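Long-range contacts in endoglucanase (Humicola insolens, PDB 1DYS), which hydrolyses internal beta-1,4-glucosidic linkages of cellulose as an endoglucanase of glycoside hydrolase family 6: residues R9-N14 against G48-I53; V81-Y86 against V130-I135; N143-T148 against G185-A190. One frame throughout, in Å; residues are numbered along the deposited sequence.

Interaction 1: R9-N14 against G48-I53; sequences RTLLVN and GTFYWI
Asn14 ND2 is gripped twice: it donates to Phe50 O at 2.9 Å and to water 2 at 3.2 Å, which also accepts from Trp52 N. Phe50 O lies near the amide plane of Asn14, although the donor stands 41° out of the carbonyl plane. With CG anti to the backbone N (chi1 174°), the Asn14 amide is laid flat over the Tyr51 ring, the two planes 10° apart and CG 3.9 Å above the ring centre. OD1 caps Tyr17 N, so Asn14 also opens helix 15-29. The phenol lies against one face of the Asn14 amide, its OH held mainly by Asn68 ND2 and weakly bonded to Val13 O at 2.8 Å. Replacing Tyr51 by a phenylalanine would probably keep the stack but leave Asn68 ND2 without this acceptor and Val13 O without its weak donor. Thr49 N donates to Leu12 O at 3.2 Å, and Gly48 CA lies 3.3 Å from Leu11 O, where a beta carbon would clash. Leu11 CD1 meets Phe50 CE1 at 4.0 Å. Strands 10-11 and 51-53 each pair in parallel with strand 79-85, and helices 15-29 and 34-46 connect them, as in the alpha/beta barrel of family 6.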
ATOM      1  N   ARG A   9      25.063 -11.654 -20.786  1.00 21.06           N
ATOM      2  CA  ARG A   9      24.730 -11.680 -19.369  1.00 22.18           C
ATOM      3  C   ARG A   9      23.426 -12.424 -19.115  1.00 18.93           C
ATOM      4  O   ARG A   9      22.673 -12.698 -20.032  1.00 19.47           O
ATOM      5  CB  ARG A   9      24.691 -10.236 -18.837  1.00 23.74           C
ATOM      6  CG  ARG A   9      26.075  -9.626 -18.768  1.00 23.86           C
ATOM      7  CD  ARG A   9      26.154  -8.242 -18.130  1.00 27.92           C
ATOM      8  NE  ARG A   9      27.569  -7.855 -18.036  1.00 27.01           N
ATOM      9  CZ  ARG A   9      28.134  -6.806 -18.609  1.00 37.53           C
ATOM     10  NH1 ARG A   9      27.404  -5.975 -19.336  1.00 36.85           N
ATOM     11  NH2 ARG A   9      29.439  -6.613 -18.417  1.00 32.23           N
ATOM     12  N   THR A  10      23.150 -12.761 -17.862  1.00 24.28           N
ATOM     13  CA  THR A  10      21.888 -13.398 -17.480  1.00 19.42           C
ATOM     14  C   THR A  10      21.143 -12.445 -16.533  1.00 24.81           C
ATOM     15  O   THR A  10      21.786 -11.981 -15.602  1.00 20.25           O
ATOM     16  CB  THR A  10      22.117 -14.707 -16.722  1.00 26.72           C
ATOM     17  OG1 THR A  10      23.220 -14.541 -15.815  1.00 25.66           O
ATOM     18  CG2 THR A  10      22.469 -15.806 -17.729  1.00 28.94           C
ATOM     19  N   LEU A  11      19.878 -12.154 -16.802  1.00 19.06           N
ATOM     20  CA  LEU A  11      19.112 -11.320 -15.852  1.00 19.38           C
ATOM     21  C   LEU A  11      18.987 -12.073 -14.539  1.00 14.73           C
ATOM     22  O   LEU A  11      18.649 -13.242 -14.416  1.00 15.07           O
ATOM     23  CB  LEU A  11      17.724 -11.031 -16.440  1.00 16.36           C
ATOM     24  CG  LEU A  11      16.860 -10.104 -15.570  1.00 17.32           C
ATOM     25  CD1 LEU A  11      17.478  -8.741 -15.270  1.00 18.77           C
ATOM     26  CD2 LEU A  11      15.476  -9.978 -16.220  1.00 16.40           C
ATOM     27  N   LEU A  12      19.348 -11.398 -13.424  1.00 16.75           N
ATOM     28  CA  LEU A  12      19.405 -12.052 -12.133  1.00 13.59           C
ATOM     29  C   LEU A  12      18.056 -12.505 -11.577  1.00 18.27           C
ATOM     30  O   LEU A  12      17.086 -11.755 -11.679  1.00 16.05           O
ATOM     31  CB  LEU A  12      20.135 -11.145 -11.124  1.00 14.84           C
ATOM     32  CG  LEU A  12      20.366 -11.720  -9.720  1.00 19.82           C
ATOM     33  CD1 LEU A  12      21.509 -12.719  -9.673  1.00 16.23           C
ATOM     34  CD2 LEU A  12      20.618 -10.586  -8.734  1.00 21.50           C
ATOM     35  N   VAL A  13      18.044 -13.705 -10.995  1.00 18.01           N
ATOM     36  CA  VAL A  13      16.783 -14.148 -10.366  1.00 15.29           C
ATOM     37  C   VAL A  13      16.440 -13.210  -9.211  1.00 17.10           C
ATOM     38  O   VAL A  13      17.308 -12.718  -8.485  1.00 20.59           O
ATOM     39  CB  VAL A  13      16.924 -15.595  -9.862  1.00 16.36           C
ATOM     40  CG1 VAL A  13      15.958 -15.923  -8.737  1.00 25.91           C
ATOM     41  CG2 VAL A  13      16.788 -16.620 -11.006  1.00 20.83           C
ATOM     42  N   ASN A  14      15.154 -12.947  -9.004  1.00 15.04           N
ATOM     43  CA  ASN A  14      14.666 -12.155  -7.875  1.00 17.17           C
ATOM     44  C   ASN A  14      14.388 -13.185  -6.776  1.00 19.93           C
ATOM     45  O   ASN A  14      13.477 -14.013  -6.868  1.00 15.61           O
ATOM     46  CB  ASN A  14      13.447 -11.351  -8.288  1.00 14.05           C
ATOM     47  CG  ASN A  14      12.767 -10.591  -7.164  1.00 15.07           C
ATOM     48  OD1 ASN A  14      12.885 -10.992  -6.032  1.00 18.33           O
ATOM     49  ND2 ASN A  14      12.055  -9.505  -7.535  1.00 19.81           N
ATOM     50  N   GLY A  48      15.171 -14.621 -14.752  1.00 15.51           N
ATOM     51  CA  GLY A  48      15.429 -13.398 -13.962  1.00 16.24           C
ATOM     52  C   GLY A  48      14.192 -12.504 -13.918  1.00 15.45           C
ATOM     53  O   GLY A  48      13.426 -12.491 -14.863  1.00 15.17           O
ATOM     54  N   THR A  49      14.046 -11.785 -12.799  1.00 16.03           N
ATOM     55  CA  THR A  49      12.940 -10.836 -12.671  1.00 16.13           C
ATOM     56  C   THR A  49      13.511  -9.581 -12.002  1.00 17.15           C
ATOM     57  O   THR A  49      14.411  -9.732 -11.171  1.00 15.90           O
ATOM     58  CB  THR A  49      11.808 -11.452 -11.860  1.00 16.91           C
ATOM     59  OG1 THR A  49      11.308 -12.586 -12.605  1.00 14.21           O
ATOM     60  CG2 THR A  49      10.598 -10.512 -11.842  1.00 16.21           C
ATOM     61  N   PHE A  50      13.051  -8.385 -12.390  1.00 16.48           N
ATOM     62  CA  PHE A  50      13.535  -7.225 -11.651  1.00 13.84           C
ATOM     63  C   PHE A  50      13.036  -7.187 -10.208  1.00 14.81           C
ATOM     64  O   PHE A  50      12.027  -7.787  -9.826  1.00 15.09           O
ATOM     65  CB  PHE A  50      12.915  -5.977 -12.333  1.00 13.55           C
ATOM     66  CG  PHE A  50      13.666  -5.526 -13.543  1.00 13.29           C
ATOM     67  CD1 PHE A  50      13.959  -6.390 -14.575  1.00 16.48           C
ATOM     68  CD2 PHE A  50      14.104  -4.212 -13.634  1.00 15.87           C
ATOM     69  CE1 PHE A  50      14.663  -5.960 -15.672  1.00 15.15           C
ATOM     70  CE2 PHE A  50      14.841  -3.767 -14.725  1.00 16.11           C
ATOM     71  CZ  PHE A  50      15.121  -4.649 -15.777  1.00 15.82           C
ATOM     72  N   TYR A  51      13.815  -6.454  -9.406  1.00 11.65           N
ATOM     73  CA  TYR A  51      13.462  -6.133  -8.008  1.00 12.70           C
ATOM     74  C   TYR A  51      12.815  -4.754  -7.966  1.00 11.84           C
ATOM     75  O   TYR A  51      13.409  -3.771  -8.466  1.00 15.79           O
ATOM     76  CB  TYR A  51      14.778  -6.065  -7.213  1.00 13.11           C
ATOM     77  CG  TYR A  51      15.482  -7.383  -6.937  1.00 13.50           C
ATOM     78  CD1 TYR A  51      16.215  -7.965  -7.971  1.00 13.00           C
ATOM     79  CD2 TYR A  51      15.477  -8.009  -5.713  1.00 15.21           C
ATOM     80  CE1 TYR A  51      16.901  -9.147  -7.809  1.00 15.73           C
ATOM     81  CE2 TYR A  51      16.170  -9.202  -5.524  1.00 16.71           C
ATOM     82  CZ  TYR A  51      16.865  -9.766  -6.578  1.00 19.01           C
ATOM     83  OH  TYR A  51      17.532 -10.954  -6.368  1.00 16.58           O
ATOM     84  N   TRP A  52      11.632  -4.634  -7.371  1.00 13.83           N
ATOM     85  CA  TRP A  52      10.936  -3.383  -7.273  1.00 12.86           C
ATOM     86  C   TRP A  52      11.259  -2.623  -5.985  1.00 13.06           C
ATOM     87  O   TRP A  52      11.003  -3.096  -4.887  1.00 15.63           O
ATOM     88  CB  TRP A  52       9.424  -3.596  -7.337  1.00 13.88           C
ATOM     89  CG  TRP A  52       8.958  -3.990  -8.719  1.00 11.93           C
ATOM     90  CD1 TRP A  52       9.254  -5.134  -9.406  1.00 14.24           C
ATOM     91  CD2 TRP A  52       8.134  -3.192  -9.596  1.00 12.10           C
ATOM     92  NE1 TRP A  52       8.620  -5.151 -10.619  1.00 10.67           N
ATOM     93  CE2 TRP A  52       7.937  -3.953 -10.753  1.00 12.07           C
ATOM     94  CE3 TRP A  52       7.541  -1.929  -9.477  1.00 12.55           C
ATOM     95  CZ2 TRP A  52       7.146  -3.479 -11.816  1.00 12.99           C
ATOM     96  CZ3 TRP A  52       6.767  -1.461 -10.531  1.00 13.86           C
ATOM     97  CH2 TRP A  52       6.569  -2.250 -11.687  1.00 13.59           C
ATOM     98  N   ILE A  53      11.821  -1.429  -6.235  1.00 11.99           N
ATOM     99  CA  ILE A  53      12.235  -0.595  -5.078  1.00 13.95           C
ATOM    100  C   ILE A  53      11.182   0.491  -4.922  1.00 15.56           C
ATOM    101  O   ILE A  53      11.390   1.667  -5.311  1.00 13.88           O
ATOM    102  CB  ILE A  53      13.636  -0.017  -5.283  1.00 11.83           C
ATOM    103  CG1 ILE A  53      14.702  -1.036  -5.686  1.00 13.23           C
ATOM    104  CG2 ILE A  53      14.071   0.601  -3.922  1.00 15.04           C
ATOM    105  CD1 ILE A  53      14.746  -2.357  -4.972  1.00 14.75           C
TER
HETATM  106  O   HOH W   1      13.209 -14.248 -10.839  1.00 16.04           O
HETATM  107  O   HOH W   2      10.588  -7.056  -6.203  1.00 18.52           O

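Interaction 2: V81-Y86 against V130-I135; sequences VGLVLY and VQFAVI
Val81 N donates to Gln131 O, and from there the two segments run on as neighbouring parallel strands of the family 6 alpha/beta barrel. The axes of strands 81-85 and 132-135 approach to 4.7 Å and diverge by 25°, in keeping with the twist of such a sheet. Five backbone bonds form the ladder, alternating in direction: Ala133 N to Val81 O, Leu83 N to Ala133 O, Ile135 N to Leu83 O and Leu85 N to Ile135 O follow the first. All are close to straight, with N-H...O angles from 161° to 170°.

The closer side-chain packing lies on the face carrying Val81, Leu83, Phe132 and Val134. Val81 and Phe132 extend alongside one another in one direction, with Val81 CB 3.9 Å from Phe132 CD1, and Leu83 CD1 reaches the same ring carbon at 3.9 Å. Val130 CG1 sits 3.5 Å above the Phe132 ring plane, toward its rim, and also touches Val81 CG2. Helix 60-74 covers this cluster through Ala65, Ile66 and Ala69, while Leu124 of helix 108-126 meets Leu83.

The face of Gly82, Ala133, Val84 and Ile135 is looser between the strands: Val84 CG1 comes only to 4.3 Å from Ile135 CG2, and Gly82 offers no side chain. It is nevertheless buried, for Phe6, Phe50 and Trp52 pack against Ala133, Ile135 and Val84. Solvent is nearer at the start of the segment 130-135, where the partly exposed Gln131 turns its amide away from strand 79-85 and bonds His176 through OE1. At the other end, Leu85 CB rests 3.9 Å from Val134 CG1.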
ATOM      1  N   VAL A  81      21.708  -7.131 -12.833  1.00 15.36           N
ATOM      2  CA  VAL A  81      20.586  -6.962 -11.897  1.00 15.23           C
ATOM      3  C   VAL A  81      19.534  -5.975 -12.393  1.00 18.65           C
ATOM      4  O   VAL A  81      19.928  -4.871 -12.740  1.00 14.58           O
ATOM      5  CB  VAL A  81      21.178  -6.372 -10.589  1.00 19.78           C
ATOM      6  CG1 VAL A  81      20.076  -6.036  -9.583  1.00 16.80           C
ATOM      7  CG2 VAL A  81      22.182  -7.351 -10.003  1.00 18.73           C
ATOM      8  N   GLY A  82      18.260  -6.356 -12.435  1.00 13.32           N
ATOM      9  CA  GLY A  82      17.233  -5.386 -12.855  1.00 14.02           C
ATOM     10  C   GLY A  82      16.639  -4.787 -11.570  1.00 12.83           C
ATOM     11  O   GLY A  82      16.211  -5.535 -10.690  1.00 11.47           O
ATOM     12  N   LEU A  83      16.578  -3.442 -11.565  1.00 11.68           N
ATOM     13  CA  LEU A  83      15.962  -2.728 -10.430  1.00 12.33           C
ATOM     14  C   LEU A  83      14.892  -1.782 -10.991  1.00 13.16           C
ATOM     15  O   LEU A  83      15.144  -1.151 -12.019  1.00 13.82           O
ATOM     16  CB  LEU A  83      16.960  -1.868  -9.645  1.00 11.71           C
ATOM     17  CG  LEU A  83      18.087  -2.657  -8.963  1.00 14.81           C
ATOM     18  CD1 LEU A  83      19.037  -1.646  -8.294  1.00 14.82           C
ATOM     19  CD2 LEU A  83      17.530  -3.648  -7.975  1.00 13.22           C
ATOM     20  N   VAL A  84      13.782  -1.631 -10.271  1.00 11.69           N
ATOM     21  CA  VAL A  84      12.736  -0.692 -10.726  1.00  9.75           C
ATOM     22  C   VAL A  84      12.778   0.492  -9.737  1.00 11.01           C
ATOM     23  O   VAL A  84      12.652   0.252  -8.553  1.00 14.07           O
ATOM     24  CB  VAL A  84      11.329  -1.308 -10.693  1.00 12.58           C
ATOM     25  CG1 VAL A  84      10.367  -0.331 -11.381  1.00 15.29           C
ATOM     26  CG2 VAL A  84      11.301  -2.636 -11.464  1.00 11.72           C
ATOM     27  N   LEU A  85      13.105   1.670 -10.245  1.00 12.20           N
ATOM     28  CA  LEU A  85      13.177   2.876  -9.393  1.00 11.40           C
ATOM     29  C   LEU A  85      11.787   3.475  -9.542  1.00 12.29           C
ATOM     30  O   LEU A  85      11.418   3.963 -10.627  1.00 13.55           O
ATOM     31  CB  LEU A  85      14.298   3.764  -9.953  1.00 13.55           C
ATOM     32  CG  LEU A  85      14.652   4.978  -9.096  1.00 12.40           C
ATOM     33  CD1 LEU A  85      16.126   5.302  -9.279  1.00 15.19           C
ATOM     34  CD2 LEU A  85      13.766   6.156  -9.458  1.00 17.10           C
ATOM     35  N   TYR A  86      11.009   3.375  -8.459  1.00 13.64           N
ATOM     36  CA  TYR A  86       9.590   3.722  -8.545  1.00 10.83           C
ATOM     37  C   TYR A  86       9.069   4.353  -7.261  1.00 15.34           C
ATOM     38  O   TYR A  86       8.461   3.648  -6.465  1.00 14.86           O
ATOM     39  CB  TYR A  86       8.804   2.438  -8.883  1.00 12.42           C
ATOM     40  CG  TYR A  86       7.323   2.481  -9.023  1.00 12.60           C
ATOM     41  CD1 TYR A  86       6.665   3.395  -9.840  1.00  9.94           C
ATOM     42  CD2 TYR A  86       6.499   1.581  -8.328  1.00 13.74           C
ATOM     43  CE1 TYR A  86       5.282   3.412 -10.015  1.00 12.13           C
ATOM     44  CE2 TYR A  86       5.132   1.590  -8.458  1.00 16.78           C
ATOM     45  CZ  TYR A  86       4.518   2.507  -9.298  1.00 15.36           C
ATOM     46  OH  TYR A  86       3.142   2.490  -9.413  1.00 14.76           O
ATOM     47  N   VAL A 130      29.202  -4.678 -10.024  1.00 19.32           N
ATOM     48  CA  VAL A 130      27.932  -5.247 -10.494  1.00 19.81           C
ATOM     49  C   VAL A 130      27.318  -4.455 -11.631  1.00 16.92           C
ATOM     50  O   VAL A 130      27.295  -3.224 -11.617  1.00 17.20           O
ATOM     51  CB  VAL A 130      26.982  -5.266  -9.273  1.00 14.96           C
ATOM     52  CG1 VAL A 130      25.595  -5.788  -9.627  1.00 22.58           C
ATOM     53  CG2 VAL A 130      27.592  -6.127  -8.162  1.00 16.89           C
ATOM     54  N   GLN A 131      26.748  -5.183 -12.622  1.00 16.00           N
ATOM     55  CA  GLN A 131      26.072  -4.437 -13.685  1.00 17.10           C
ATOM     56  C   GLN A 131      24.587  -4.242 -13.348  1.00 15.89           C
ATOM     57  O   GLN A 131      23.991  -5.248 -12.936  1.00 18.07           O
ATOM     58  CB  GLN A 131      26.184  -5.197 -15.038  1.00 15.42           C
ATOM     59  CG  GLN A 131      27.671  -5.233 -15.456  1.00 19.47           C
ATOM     60  CD  GLN A 131      28.168  -3.921 -16.020  1.00 18.68           C
ATOM     61  OE1 GLN A 131      27.485  -3.226 -16.778  1.00 21.52           O
ATOM     62  NE2 GLN A 131      29.383  -3.532 -15.618  1.00 23.09           N
ATOM     63  N   PHE A 132      24.045  -3.055 -13.587  1.00 14.56           N
ATOM     64  CA  PHE A 132      22.650  -2.808 -13.268  1.00 15.44           C
ATOM     65  C   PHE A 132      21.869  -2.284 -14.461  1.00 19.18           C
ATOM     66  O   PHE A 132      22.340  -1.441 -15.228  1.00 16.83           O
ATOM     67  CB  PHE A 132      22.540  -1.706 -12.180  1.00 13.70           C
ATOM     68  CG  PHE A 132      23.119  -2.053 -10.839  1.00 12.58           C
ATOM     69  CD1 PHE A 132      22.430  -2.756  -9.862  1.00 14.61           C
ATOM     70  CD2 PHE A 132      24.453  -1.741 -10.574  1.00 14.89           C
ATOM     71  CE1 PHE A 132      23.010  -3.068  -8.668  1.00 16.67           C
ATOM     72  CE2 PHE A 132      25.049  -2.096  -9.380  1.00 14.44           C
ATOM     73  CZ  PHE A 132      24.328  -2.737  -8.386  1.00 24.08           C
ATOM     74  N   ALA A 133      20.642  -2.791 -14.595  1.00 13.43           N
ATOM     75  CA  ALA A 133      19.679  -2.227 -15.517  1.00 12.38           C
ATOM     76  C   ALA A 133      18.553  -1.606 -14.653  1.00 16.52           C
ATOM     77  O   ALA A 133      17.937  -2.345 -13.889  1.00 14.68           O
ATOM     78  CB  ALA A 133      18.977  -3.214 -16.433  1.00 13.99           C
ATOM     79  N   VAL A 134      18.439  -0.293 -14.740  1.00 13.32           N
ATOM     80  CA  VAL A 134      17.458   0.364 -13.867  1.00 14.91           C
ATOM     81  C   VAL A 134      16.357   0.927 -14.727  1.00 15.83           C
ATOM     82  O   VAL A 134      16.526   1.755 -15.607  1.00 14.31           O
ATOM     83  CB  VAL A 134      18.109   1.507 -13.044  1.00 14.14           C
ATOM     84  CG1 VAL A 134      17.052   2.234 -12.218  1.00 12.93           C
ATOM     85  CG2 VAL A 134      19.231   0.965 -12.184  1.00 15.66           C
ATOM     86  N   ILE A 135      15.112   0.516 -14.439  1.00 11.12           N
ATOM     87  CA  ILE A 135      13.938   1.018 -15.064  1.00 11.50           C
ATOM     88  C   ILE A 135      13.489   2.219 -14.230  1.00 12.31           C
ATOM     89  O   ILE A 135      13.305   2.117 -13.021  1.00 14.89           O
ATOM     90  CB  ILE A 135      12.834  -0.034 -15.193  1.00 12.69           C
ATOM     91  CG1 ILE A 135      13.284  -1.002 -16.296  1.00 11.65           C
ATOM     92  CG2 ILE A 135      11.491   0.636 -15.462  1.00 13.80           C
ATOM     93  CD1 ILE A 135      12.266  -2.110 -16.579  1.00 13.61           C
TER

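Interaction 3: N143-T148 against G185-A190; sequences NMVTGT and GWLGWA
Trp186, probably a substrate-binding residue of the cellulase cleft, meets Thr146 and Asn143 of the segment 143-148. Its indole NE1 donates to Thr146 OG1 at 2.8 Å, with an N-H...O angle of 168° and the oxygen in the ring plane. The bond therefore enters at the indole edge and is nearly straight. Thr146 presents this oxygen because chi1 of 62° places OG1 between the backbone N and the carbonyl carbon, the crowded position, from which it also bonds back to Gly142 O. The hydroxyl thus has two partners, and as an in-plane acceptor it probably limits how far the indole can tilt. Thr146 CG2 lies 3.9 Å from Trp186 CD1.

The six-membered ring reaches on to Asn143, whose backbone N lies 3.6 Å from Trp186 CZ2. Asn143 ND2 approaches Trp186 CH2 at 3.8 Å with its amide steeply inclined to the ring, the planes 73° apart. That amide is itself fixed, OD1 by Ser94 OG and ND2 by Asp139 O. Asp139, probably a proton donor of the active site, also touches the indole of Trp186. Beside this, Val145 CG1 packs on Leu187 CD2 at 3.9 Å. Within the segment 185-190, Trp189 NE1 donates to Gly185 O at 2.8 Å, a bent bond that ties Trp189 back to Gly185.

The two short helices follow the neighbouring parallel strands 132-136 and 175-180, and helix 190-207 packs against both segments, Lys192 meeting Val145 and Thr146 while Thr196 meets Leu187.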
ATOM      1  N   ASN A 143       1.599   9.322 -17.851  1.00 18.77           N
ATOM      2  CA  ASN A 143       0.800  10.270 -17.073  1.00 18.65           C
ATOM      3  C   ASN A 143       1.130  11.709 -17.453  1.00 25.02           C
ATOM      4  O   ASN A 143       0.233  12.570 -17.409  1.00 24.01           O
ATOM      5  CB  ASN A 143       1.037   9.947 -15.600  1.00 16.63           C
ATOM      6  CG  ASN A 143       0.220   8.814 -15.023  1.00 15.12           C
ATOM      7  OD1 ASN A 143      -0.955   9.024 -14.748  1.00 25.88           O
ATOM      8  ND2 ASN A 143       0.863   7.669 -14.843  1.00 17.49           N
ATOM      9  N   MET A 144       2.369  12.004 -17.831  1.00 18.94           N
ATOM     10  CA  MET A 144       2.759  13.331 -18.274  1.00 26.82           C
ATOM     11  C   MET A 144       2.205  13.692 -19.652  1.00 32.01           C
ATOM     12  O   MET A 144       1.731  14.836 -19.804  1.00 35.38           O
ATOM     13  CB  MET A 144       4.276  13.459 -18.357  1.00 27.38           C
ATOM     14  CG  MET A 144       4.951  14.243 -17.253  1.00 37.46           C
ATOM     15  SD  MET A 144       6.671  13.713 -17.184  1.00 41.27           S
ATOM     16  CE  MET A 144       6.608  12.531 -15.840  1.00 16.91           C
ATOM     17  N   VAL A 145       2.204  12.782 -20.609  1.00 28.09           N
ATOM     18  CA  VAL A 145       1.670  13.021 -21.945  1.00 27.59           C
ATOM     19  C   VAL A 145       0.159  13.125 -22.037  1.00 34.48           C
ATOM     20  O   VAL A 145      -0.405  13.902 -22.819  1.00 34.53           O
ATOM     21  CB  VAL A 145       2.079  11.881 -22.919  1.00 28.57           C
ATOM     22  CG1 VAL A 145       1.265  11.874 -24.210  1.00 36.94           C
ATOM     23  CG2 VAL A 145       3.557  11.940 -23.247  1.00 30.18           C
ATOM     24  N   THR A 146      -0.561  12.235 -21.381  1.00 25.46           N
ATOM     25  CA  THR A 146      -2.015  12.197 -21.513  1.00 27.86           C
ATOM     26  C   THR A 146      -2.725  12.694 -20.271  1.00 27.16           C
ATOM     27  O   THR A 146      -3.955  12.752 -20.223  1.00 31.17           O
ATOM     28  CB  THR A 146      -2.429  10.757 -21.871  1.00 31.04           C
ATOM     29  OG1 THR A 146      -2.014   9.914 -20.779  1.00 24.62           O
ATOM     30  CG2 THR A 146      -1.748  10.282 -23.145  1.00 38.27           C
ATOM     31  N   GLY A 147      -1.978  13.063 -19.233  1.00 22.60           N
ATOM     32  CA  GLY A 147      -2.561  13.483 -17.972  1.00 22.02           C
ATOM     33  C   GLY A 147      -3.058  14.925 -17.996  1.00 22.12           C
ATOM     34  O   GLY A 147      -2.253  15.807 -17.716  1.00 25.38           O
ATOM     35  N   THR A 148      -4.339  15.138 -18.248  1.00 22.71           N
ATOM     36  CA  THR A 148      -4.848  16.518 -18.279  1.00 22.82           C
ATOM     37  C   THR A 148      -5.657  16.961 -17.072  1.00 27.70           C
ATOM     38  O   THR A 148      -6.165  18.093 -17.057  1.00 24.98           O
ATOM     39  CB  THR A 148      -5.768  16.708 -19.504  1.00 26.91           C
ATOM     40  OG1 THR A 148      -6.823  15.751 -19.400  1.00 32.28           O
ATOM     41  CG2 THR A 148      -4.995  16.520 -20.803  1.00 25.46           C
ATOM     42  N   GLY A 185      -0.345   0.498 -26.173  1.00 15.52           N
ATOM     43  CA  GLY A 185      -1.731   0.882 -26.088  1.00 18.46           C
ATOM     44  C   GLY A 185      -1.971   2.294 -25.586  1.00 17.75           C
ATOM     45  O   GLY A 185      -3.031   2.901 -25.780  1.00 22.14           O
ATOM     46  N   TRP A 186      -1.025   2.774 -24.797  1.00 15.80           N
ATOM     47  CA  TRP A 186      -1.126   4.104 -24.221  1.00 18.17           C
ATOM     48  C   TRP A 186      -0.491   5.140 -25.145  1.00 24.27           C
ATOM     49  O   TRP A 186      -1.122   6.124 -25.506  1.00 23.57           O
ATOM     50  CB  TRP A 186      -0.354   4.104 -22.880  1.00 17.51           C
ATOM     51  CG  TRP A 186      -0.624   5.272 -21.975  1.00 18.20           C
ATOM     52  CD1 TRP A 186      -0.955   6.561 -22.289  1.00 20.95           C
ATOM     53  CD2 TRP A 186      -0.547   5.249 -20.526  1.00 15.73           C
ATOM     54  NE1 TRP A 186      -1.123   7.331 -21.152  1.00 21.92           N
ATOM     55  CE2 TRP A 186      -0.876   6.524 -20.058  1.00 19.99           C
ATOM     56  CE3 TRP A 186      -0.264   4.245 -19.586  1.00 20.33           C
ATOM     57  CZ2 TRP A 186      -0.911   6.863 -18.704  1.00 22.00           C
ATOM     58  CZ3 TRP A 186      -0.306   4.595 -18.244  1.00 20.80           C
ATOM     59  CH2 TRP A 186      -0.604   5.882 -17.805  1.00 17.58           C
ATOM     60  N   LEU A 187       0.770   4.945 -25.493  1.00 19.08           N
ATOM     61  CA  LEU A 187       1.569   5.928 -26.193  1.00 17.71           C
ATOM     62  C   LEU A 187       2.031   5.516 -27.596  1.00 24.49           C
ATOM     63  O   LEU A 187       2.843   6.259 -28.174  1.00 21.87           O
ATOM     64  CB  LEU A 187       2.830   6.206 -25.366  1.00 17.69           C
ATOM     65  CG  LEU A 187       2.595   6.734 -23.943  1.00 19.27           C
ATOM     66  CD1 LEU A 187       3.918   7.015 -23.244  1.00 18.62           C
ATOM     67  CD2 LEU A 187       1.723   7.969 -24.025  1.00 17.99           C
ATOM     68  N   GLY A 188       1.514   4.398 -28.048  1.00 18.10           N
ATOM     69  CA  GLY A 188       1.894   3.855 -29.359  1.00 21.65           C
ATOM     70  C   GLY A 188       1.052   4.370 -30.510  1.00 21.97           C
ATOM     71  O   GLY A 188       1.421   4.144 -31.663  1.00 24.01           O
ATOM     72  N   TRP A 189      -0.074   4.994 -30.228  1.00 22.20           N
ATOM     73  CA  TRP A 189      -0.893   5.575 -31.289  1.00 22.87           C
ATOM     74  C   TRP A 189      -0.096   6.598 -32.077  1.00 25.04           C
ATOM     75  O   TRP A 189       0.835   7.224 -31.599  1.00 27.88           O
ATOM     76  CB  TRP A 189      -2.068   6.347 -30.669  1.00 27.16           C
ATOM     77  CG  TRP A 189      -2.875   5.372 -29.852  1.00 22.25           C
ATOM     78  CD1 TRP A 189      -2.826   5.213 -28.493  1.00 25.61           C
ATOM     79  CD2 TRP A 189      -3.804   4.413 -30.350  1.00 29.01           C
ATOM     80  NE1 TRP A 189      -3.702   4.213 -28.124  1.00 23.98           N
ATOM     81  CE2 TRP A 189      -4.306   3.707 -29.240  1.00 28.33           C
ATOM     82  CE3 TRP A 189      -4.250   4.074 -31.643  1.00 27.34           C
ATOM     83  CZ2 TRP A 189      -5.255   2.693 -29.368  1.00 25.20           C
ATOM     84  CZ3 TRP A 189      -5.198   3.069 -31.746  1.00 36.57           C
ATOM     85  CH2 TRP A 189      -5.687   2.380 -30.628  1.00 33.11           C
ATOM     86  N   ALA A 190      -0.563   6.822 -33.303  1.00 29.58           N
ATOM     87  CA  ALA A 190       0.051   7.832 -34.165  1.00 23.81           C
ATOM     88  C   ALA A 190       0.207   9.189 -33.518  1.00 21.28           C
ATOM     89  O   ALA A 190       1.297   9.759 -33.502  1.00 31.06           O
ATOM     90  CB  ALA A 190      -0.879   7.936 -35.388  1.00 29.66           C
TER

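Overall arrangement
Interactions 1 and 2 form one continuous piece of the barrel: their centres are 8 Å apart, and strand 79-85 joins them, with Tyr51 O 2.8 Å from Val84 N and Tyr51 N 2.9 Å from Gly82 O, both probable hydrogen bonds. Interaction 3 lies on the opposite side of the chain's centre, its centre about 24 Å from that of interaction 2 and 28 Å from that of interaction 1. The link is sequential, since strand 132-136 leads into helix 140-146 by way of Asp139. Both ends appear to serve the substrate cleft: interaction 1 carries Trp52 and interaction 3 Trp186, each probably binding substrate, with the side chain of Trp186 about 4 Å from that of Asp139.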